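Local coordinates for protein purine nucleoside phosphorylase (Caulobacter vibrioides, PDB 1XFJ) that probably cleaves purine nucleosides such as inosine and methylthioadenosine with phosphate and deaminates adenosine, as a metal-binding member of the YfiH/LACC1 family, at residues T26-V31 with E233-S238; A97-T102 with I126-H131. All blocks are in the same frame, centred on the assembly; numbering follows the deposited sequence.

Contact 1. Residues T26-V31 with E233-S238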
ATOM      1  N   THR A  26       1.214   6.357  -9.544  1.00  3.41           N
ATOM      2  CA  THR A  26       1.061   7.751  -9.160  1.00  3.58           C
ATOM      3  C   THR A  26      -0.355   8.186  -9.523  1.00  4.19           C
ATOM      4  O   THR A  26      -1.195   7.359  -9.896  1.00  4.22           O
ATOM      5  CB  THR A  26       2.074   8.665  -9.897  1.00  3.84           C
ATOM      6  OG1 THR A  26       1.707   8.782 -11.277  1.00  3.85           O
ATOM      7  CG2 THR A  26       3.484   8.090  -9.799  1.00  4.92           C
ATOM      8  N   ARG A  27      -0.619   9.482  -9.413  1.00  3.15           N
ATOM      9  CA  ARG A  27      -1.934  10.018  -9.731  1.00  3.05           C
ATOM     10  C   ARG A  27      -2.051  10.295 -11.228  1.00  3.11           C
ATOM     11  O   ARG A  27      -3.137  10.573 -11.730  1.00  3.87           O
ATOM     12  CB  ARG A  27      -2.168  11.320  -8.957  1.00  3.18           C
ATOM     13  CG  ARG A  27      -1.276  12.467  -9.408  1.00  5.13           C
ATOM     14  CD  ARG A  27      -1.565  13.724  -8.612  1.00  4.19           C
ATOM     15  NE  ARG A  27      -2.967  14.119  -8.713  1.00  5.04           N
ATOM     16  CZ  ARG A  27      -3.536  15.036  -7.940  1.00  5.35           C
ATOM     17  NH1 ARG A  27      -2.820  15.654  -7.009  1.00  5.68           N
ATOM     18  NH2 ARG A  27      -4.823  15.330  -8.086  1.00  4.92           N
ATOM     19  N   GLN A  28      -0.932  10.203 -11.939  1.00  3.10           N
ATOM     20  CA  GLN A  28      -0.909  10.483 -13.374  1.00  3.07           C
ATOM     21  C   GLN A  28      -1.171   9.304 -14.314  1.00  3.34           C
ATOM     22  O   GLN A  28      -0.881   8.150 -13.983  1.00  3.62           O
ATOM     23  CB  GLN A  28       0.430  11.138 -13.739  1.00  3.55           C
ATOM     24  CG  GLN A  28       0.588  12.551 -13.194  1.00  3.95           C
ATOM     25  CD  GLN A  28       1.879  13.219 -13.641  1.00  4.32           C
ATOM     26  OE1 GLN A  28       2.393  12.936 -14.722  1.00  6.36           O
ATOM     27  NE2 GLN A  28       2.398  14.124 -12.815  1.00  3.04           N
ATOM     28  N   GLY A  29      -1.741   9.612 -15.482  1.00  3.15           N
ATOM     29  CA  GLY A  29      -2.011   8.594 -16.484  1.00  3.12           C
ATOM     30  C   GLY A  29      -3.439   8.099 -16.621  1.00  3.92           C
ATOM     31  O   GLY A  29      -3.709   7.250 -17.474  1.00  3.06           O
ATOM     32  N   GLY A  30      -4.347   8.632 -15.808  1.00  3.17           N
ATOM     33  CA  GLY A  30      -5.737   8.198 -15.849  1.00  3.96           C
ATOM     34  C   GLY A  30      -6.693   9.110 -16.597  1.00  3.06           C
ATOM     35  O   GLY A  30      -6.275   9.924 -17.418  1.00  3.02           O
ATOM     36  N   VAL A  31      -7.985   8.977 -16.303  1.00  3.25           N
ATOM     37  CA  VAL A  31      -9.008   9.774 -16.972  1.00  4.76           C
ATOM     38  C   VAL A  31      -9.915  10.569 -16.035  1.00  4.58           C
ATOM     39  O   VAL A  31     -10.734  11.365 -16.492  1.00  3.23           O
ATOM     40  CB  VAL A  31      -9.909   8.877 -17.853  1.00  3.78           C
ATOM     41  CG1 VAL A  31      -9.068   8.135 -18.873  1.00  4.67           C
ATOM     42  CG2 VAL A  31     -10.672   7.889 -16.985  1.00  3.13           C
ATOM     43  N   GLU A 233       2.220  16.751  -4.368  1.00  6.77           N
ATOM     44  CA  GLU A 233       0.909  16.829  -4.999  1.00  6.33           C
ATOM     45  C   GLU A 233       0.986  16.583  -6.503  1.00  5.79           C
ATOM     46  O   GLU A 233       0.003  16.184  -7.126  1.00  6.45           O
ATOM     47  CB  GLU A 233       0.293  18.202  -4.712  1.00  9.60           C
ATOM     48  CG  GLU A 233      -1.013  18.480  -5.424  1.00 14.25           C
ATOM     49  CD  GLU A 233      -1.632  19.793  -4.986  1.00 17.74           C
ATOM     50  OE1 GLU A 233      -0.888  20.793  -4.874  1.00 19.34           O
ATOM     51  OE2 GLU A 233      -2.860  19.826  -4.758  1.00 19.71           O
ATOM     52  N   GLU A 234       2.161  16.819  -7.077  1.00  5.06           N
ATOM     53  CA  GLU A 234       2.384  16.618  -8.505  1.00  4.71           C
ATOM     54  C   GLU A 234       2.194  15.151  -8.877  1.00  5.64           C
ATOM     55  O   GLU A 234       1.686  14.828  -9.954  1.00  4.95           O
ATOM     56  CB  GLU A 234       3.812  17.044  -8.868  1.00  7.17           C
ATOM     57  CG  GLU A 234       4.231  16.728 -10.306  1.00  7.70           C
ATOM     58  CD  GLU A 234       5.717  16.955 -10.551  1.00 10.65           C
ATOM     59  OE1 GLU A 234       6.402  17.481  -9.647  1.00  7.31           O
ATOM     60  OE2 GLU A 234       6.205  16.609 -11.653  1.00  8.28           O
ATOM     61  N   TRP A 235       2.590  14.269  -7.965  1.00  4.98           N
ATOM     62  CA  TRP A 235       2.526  12.836  -8.214  1.00  6.01           C
ATOM     63  C   TRP A 235       1.571  11.993  -7.382  1.00  5.33           C
ATOM     64  O   TRP A 235       1.207  10.898  -7.803  1.00  3.81           O
ATOM     65  CB  TRP A 235       3.926  12.237  -8.063  1.00  6.56           C
ATOM     66  CG  TRP A 235       4.932  12.817  -8.989  1.00  5.85           C
ATOM     67  CD1 TRP A 235       5.929  13.698  -8.679  1.00  5.76           C
ATOM     68  CD2 TRP A 235       5.040  12.563 -10.390  1.00  4.41           C
ATOM     69  NE1 TRP A 235       6.656  14.007  -9.806  1.00  3.17           N
ATOM     70  CE2 TRP A 235       6.130  13.324 -10.872  1.00  5.59           C
ATOM     71  CE3 TRP A 235       4.321  11.764 -11.289  1.00  5.26           C
ATOM     72  CZ2 TRP A 235       6.517  13.309 -12.213  1.00  5.24           C
ATOM     73  CZ3 TRP A 235       4.708  11.751 -12.625  1.00  3.03           C
ATOM     74  CH2 TRP A 235       5.796  12.519 -13.072  1.00  5.28           C
ATOM     75  N   PHE A 236       1.159  12.476  -6.215  1.00  5.14           N
ATOM     76  CA  PHE A 236       0.306  11.647  -5.365  1.00  3.41           C
ATOM     77  C   PHE A 236      -0.934  12.280  -4.755  1.00  3.44           C
ATOM     78  O   PHE A 236      -0.964  13.480  -4.480  1.00  3.26           O
ATOM     79  CB  PHE A 236       1.151  11.074  -4.222  1.00  3.77           C
ATOM     80  CG  PHE A 236       2.423  10.416  -4.679  1.00  3.12           C
ATOM     81  CD1 PHE A 236       2.387   9.240  -5.426  1.00  5.60           C
ATOM     82  CD2 PHE A 236       3.656  10.990  -4.392  1.00  3.13           C
ATOM     83  CE1 PHE A 236       3.565   8.644  -5.881  1.00  3.63           C
ATOM     84  CE2 PHE A 236       4.842  10.404  -4.842  1.00  3.43           C
ATOM     85  CZ  PHE A 236       4.795   9.230  -5.589  1.00  3.45           C
ATOM     86  N   PHE A 237      -1.958  11.450  -4.558  1.00  3.37           N
ATOM     87  CA  PHE A 237      -3.193  11.872  -3.908  1.00  3.77           C
ATOM     88  C   PHE A 237      -2.811  11.823  -2.428  1.00  3.65           C
ATOM     89  O   PHE A 237      -1.884  11.099  -2.056  1.00  4.43           O
ATOM     90  CB  PHE A 237      -4.321  10.864  -4.140  1.00  3.68           C
ATOM     91  CG  PHE A 237      -4.788  10.769  -5.565  1.00  3.11           C
ATOM     92  CD1 PHE A 237      -5.284  11.885  -6.227  1.00  4.14           C
ATOM     93  CD2 PHE A 237      -4.761   9.550  -6.233  1.00  3.58           C
ATOM     94  CE1 PHE A 237      -5.749  11.786  -7.540  1.00  3.56           C
ATOM     95  CE2 PHE A 237      -5.222   9.440  -7.540  1.00  3.76           C
ATOM     96  CZ  PHE A 237      -5.717  10.562  -8.195  1.00  3.15           C
ATOM     97  N   SER A 238      -3.518  12.569  -1.589  1.00  3.57           N
ATOM     98  CA  SER A 238      -3.217  12.584  -0.157  1.00  5.01           C
ATOM     99  C   SER A 238      -4.439  12.914   0.692  1.00  4.57           C
ATOM    100  O   SER A 238      -5.026  13.990   0.558  1.00  4.68           O
ATOM    101  CB  SER A 238      -2.113  13.601   0.137  1.00  6.61           C
ATOM    102  OG  SER A 238      -1.919  13.748   1.536  1.00  6.16           O
TER

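Contact 2. Residues A97-T102 with I126-H131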
ATOM      1  N   ALA A  97      -4.937  -7.031   2.560  1.00  5.87           N
ATOM      2  CA  ALA A  97      -3.757  -7.634   1.958  1.00  5.69           C
ATOM      3  C   ALA A  97      -4.217  -8.698   0.971  1.00  4.72           C
ATOM      4  O   ALA A  97      -5.160  -9.440   1.244  1.00  5.07           O
ATOM      5  CB  ALA A  97      -2.865  -8.256   3.029  1.00  6.71           C
ATOM      6  N   VAL A  98      -3.560  -8.755  -0.183  1.00  3.88           N
ATOM      7  CA  VAL A  98      -3.895  -9.738  -1.205  1.00  4.81           C
ATOM      8  C   VAL A  98      -2.649 -10.572  -1.476  1.00  4.97           C
ATOM      9  O   VAL A  98      -1.605 -10.040  -1.851  1.00  4.39           O
ATOM     10  CB  VAL A  98      -4.370  -9.052  -2.504  1.00  3.51           C
ATOM     11  CG1 VAL A  98      -4.745 -10.103  -3.545  1.00  6.39           C
ATOM     12  CG2 VAL A  98      -5.571  -8.162  -2.206  1.00  6.05           C
ATOM     13  N   VAL A  99      -2.768 -11.881  -1.272  1.00  4.05           N
ATOM     14  CA  VAL A  99      -1.649 -12.803  -1.451  1.00  5.31           C
ATOM     15  C   VAL A  99      -1.932 -13.815  -2.553  1.00  4.03           C
ATOM     16  O   VAL A  99      -3.061 -14.266  -2.703  1.00  3.96           O
ATOM     17  CB  VAL A  99      -1.383 -13.568  -0.135  1.00  5.31           C
ATOM     18  CG1 VAL A  99      -0.187 -14.482  -0.287  1.00  7.04           C
ATOM     19  CG2 VAL A  99      -1.169 -12.577   1.001  1.00  7.20           C
ATOM     20  N   SER A 100      -0.907 -14.184  -3.313  1.00  5.95           N
ATOM     21  CA  SER A 100      -1.109 -15.148  -4.387  1.00  6.29           C
ATOM     22  C   SER A 100       0.146 -15.891  -4.820  1.00  7.63           C
ATOM     23  O   SER A 100       1.263 -15.383  -4.709  1.00  6.14           O
ATOM     24  CB  SER A 100      -1.723 -14.451  -5.606  1.00  7.80           C
ATOM     25  OG  SER A 100      -1.987 -15.384  -6.646  1.00  7.78           O
ATOM     26  N   LYS A 101      -0.062 -17.106  -5.316  1.00  7.31           N
ATOM     27  CA  LYS A 101       1.009 -17.954  -5.824  1.00  9.01           C
ATOM     28  C   LYS A 101       0.577 -18.336  -7.236  1.00  8.80           C
ATOM     29  O   LYS A 101       1.155 -19.221  -7.867  1.00  8.72           O
ATOM     30  CB  LYS A 101       1.147 -19.220  -4.975  1.00 10.28           C
ATOM     31  CG  LYS A 101      -0.048 -20.160  -5.057  1.00 15.22           C
ATOM     32  CD  LYS A 101       0.178 -21.425  -4.236  1.00 18.59           C
ATOM     33  CE  LYS A 101      -1.032 -22.343  -4.285  1.00 20.36           C
ATOM     34  NZ  LYS A 101      -0.805 -23.598  -3.515  1.00 23.10           N
ATOM     35  N   THR A 102      -0.450 -17.649  -7.723  1.00  7.99           N
ATOM     36  CA  THR A 102      -1.003 -17.921  -9.045  1.00  8.20           C
ATOM     37  C   THR A 102      -0.543 -16.929 -10.113  1.00  8.04           C
ATOM     38  O   THR A 102      -0.760 -15.724  -9.990  1.00  8.88           O
ATOM     39  CB  THR A 102      -2.544 -17.896  -8.987  1.00  7.59           C
ATOM     40  OG1 THR A 102      -2.995 -18.805  -7.973  1.00  9.43           O
ATOM     41  CG2 THR A 102      -3.139 -18.295 -10.329  1.00  9.30           C
ATOM     42  N   ILE A 126       5.884 -16.521  -4.597  1.00  7.09           N
ATOM     43  CA  ILE A 126       4.682 -16.043  -3.923  1.00  6.45           C
ATOM     44  C   ILE A 126       4.768 -14.532  -3.773  1.00  5.79           C
ATOM     45  O   ILE A 126       5.817 -14.007  -3.406  1.00  3.99           O
ATOM     46  CB  ILE A 126       4.548 -16.679  -2.522  1.00  7.01           C
ATOM     47  CG1 ILE A 126       4.297 -18.183  -2.664  1.00  8.68           C
ATOM     48  CG2 ILE A 126       3.429 -16.003  -1.736  1.00  7.44           C
ATOM     49  CD1 ILE A 126       4.345 -18.941  -1.347  1.00 10.32           C
ATOM     50  N   VAL A 127       3.676 -13.831  -4.063  1.00  4.44           N
ATOM     51  CA  VAL A 127       3.667 -12.375  -3.943  1.00  4.17           C
ATOM     52  C   VAL A 127       2.503 -11.894  -3.085  1.00  4.33           C
ATOM     53  O   VAL A 127       1.576 -12.651  -2.790  1.00  3.05           O
ATOM     54  CB  VAL A 127       3.565 -11.687  -5.329  1.00  4.83           C
ATOM     55  CG1 VAL A 127       4.810 -11.988  -6.163  1.00  4.26           C
ATOM     56  CG2 VAL A 127       2.306 -12.159  -6.049  1.00  3.25           C
ATOM     57  N   ALA A 128       2.554 -10.629  -2.682  1.00  4.67           N
ATOM     58  CA  ALA A 128       1.485 -10.055  -1.871  1.00  3.85           C
ATOM     59  C   ALA A 128       1.555  -8.534  -1.842  1.00  4.00           C
ATOM     60  O   ALA A 128       2.629  -7.945  -1.958  1.00  3.24           O
ATOM     61  CB  ALA A 128       1.556 -10.602  -0.446  1.00  5.56           C
ATOM     62  N   ALA A 129       0.390  -7.911  -1.702  1.00  3.18           N
ATOM     63  CA  ALA A 129       0.281  -6.460  -1.604  1.00  4.57           C
ATOM     64  C   ALA A 129      -0.499  -6.204  -0.320  1.00  5.17           C
ATOM     65  O   ALA A 129      -1.558  -6.795  -0.108  1.00  5.82           O
ATOM     66  CB  ALA A 129      -0.472  -5.901  -2.802  1.00  4.75           C
ATOM     67  N   ALA A 130       0.028  -5.342   0.545  1.00  5.60           N
ATOM     68  CA  ALA A 130      -0.643  -5.047   1.804  1.00  4.11           C
ATOM     69  C   ALA A 130      -0.916  -3.559   1.987  1.00  5.63           C
ATOM     70  O   ALA A 130      -0.159  -2.709   1.520  1.00  4.14           O
ATOM     71  CB  ALA A 130       0.190  -5.570   2.973  1.00  5.32           C
ATOM     72  N   HIS A 131      -2.018  -3.262   2.671  1.00  4.75           N
ATOM     73  CA  HIS A 131      -2.431  -1.892   2.954  1.00  4.99           C
ATOM     74  C   HIS A 131      -2.126  -1.648   4.427  1.00  5.51           C
ATOM     75  O   HIS A 131      -2.821  -2.172   5.299  1.00  3.09           O
ATOM     76  CB  HIS A 131      -3.933  -1.747   2.695  1.00  5.97           C
ATOM     77  CG  HIS A 131      -4.514  -0.460   3.189  1.00  5.88           C
ATOM     78  ND1 HIS A 131      -5.613  -0.412   4.020  1.00  6.20           N
ATOM     79  CD2 HIS A 131      -4.163   0.827   2.957  1.00  7.57           C
ATOM     80  CE1 HIS A 131      -5.914   0.847   4.278  1.00  8.69           C
ATOM     81  NE2 HIS A 131      -5.050   1.621   3.645  1.00  7.70           N
TER

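Contact 1. Residues T26-V31 with E233-S238
Arg27 reaches across to the 233-238 loop and joins two loops of the alpha-beta-beta-alpha fold: the one that leaves strand 20-25 and the one that leads into helix 239-244. Arg27 N donates to Trp235 O at 2.8 Å, and the side chain then runs along the same loop. Arg27 CB sits over the centre of the Phe237 ring in a CH-pi contact, 3.8 Å from the ring centroid. Arg27 CG lies between the backbone N and the carbonyl carbon (chi1 68°), which places it 3.3 Å from Trp235 O. CD passes the carbonyl oxygens of Glu233 and Glu234. A bend at chi3 then turns the guanidinium so that NE and NH2 approach CE1 of Phe237; the guanidinium and ring planes are 54° apart, with Phe237 CD1 over one guanidinium face. Arg27 NH1 donates to Glu233 O at 2.9 Å. This oxygen is met in its carbonyl plane but lies 23° out of the guanidinium plane. Thr26 OG1 accepts from Gln28 N, two residues on, in an ST turn, and lies at the edge of the Trp235 indole. Gln28 spreads its amide almost parallel to the indole, over the rim of one face, with Gln28 NE2 3.3 Å from Trp235 CZ3. Gln28 NE2 also donates to Glu234 O at 3.0 Å, the acceptor close to the amide plane but the nitrogen raised above the carbonyl plane.

Contact 2. Residues A97-T102 with I126-H131
Val98 N donates to Ala129 O at 2.8 Å, and the same oxygen receives a CA-H...O contact from Ala97 CA at 3.1 Å. The exchange is returned by Ala129 N, which donates to Val98 O, while Ala128 CA approaches that oxygen from 3.1 Å. Two residues along, Ser100 and Val127 form a second hydrogen-bonded pair, closed by Ser100 N to Val127 O and by a nearly straight bond from Val127 N to Ser100 O (2.9 Å, 171° at the hydrogen). Between these pairs, Val99 faces Ala128 in a non-hydrogen-bonded pair. With CG1 anti to the backbone N (chi1 -178°), Val99 has its CG2 beside that nitrogen, 3.7 Å from Ala128 CB, and its CG1 near Ile126 CG2. This apolar side packs on Met149 of helix 141-151. Val98, Ser100, Val127 and Ala129 project from the opposite face of the sheet onto Cys107 of strand 106-111, which belongs to the other sheet of the fold. Ser100 OG accepts from Thr102 N at 2.9 Å in an ST turn as the strand ends, and is also hydrogen-bonded to Ala84 O. The strands run antiparallel at 178° inside the mixed sheet, which is sandwiched between a helix layer and a second sheet, as expected of an alpha-beta-beta-alpha fold.

In the fold
The two contacts lie on opposite sides of the chain's centre, about 24 Å apart between their own centres and about 12 Å at their nearest atoms, and contact 2 is nested in sequence within the long stretch of chain between the segments of contact 1. Contact 2 is buried and joins neighbouring strands of one sheet by regular backbone pairing, with mostly apolar side chains facing the layers on either side. Contact 1, only partly buried, links irregular loops, where Arg27 and Gln28 bond to backbone carbonyls and lie against aromatic rings. Strand 253-259 of the other sheet touches both: Leu253 meets Phe236 and Phe237, whereas Ile257 and Leu259 meet Val127.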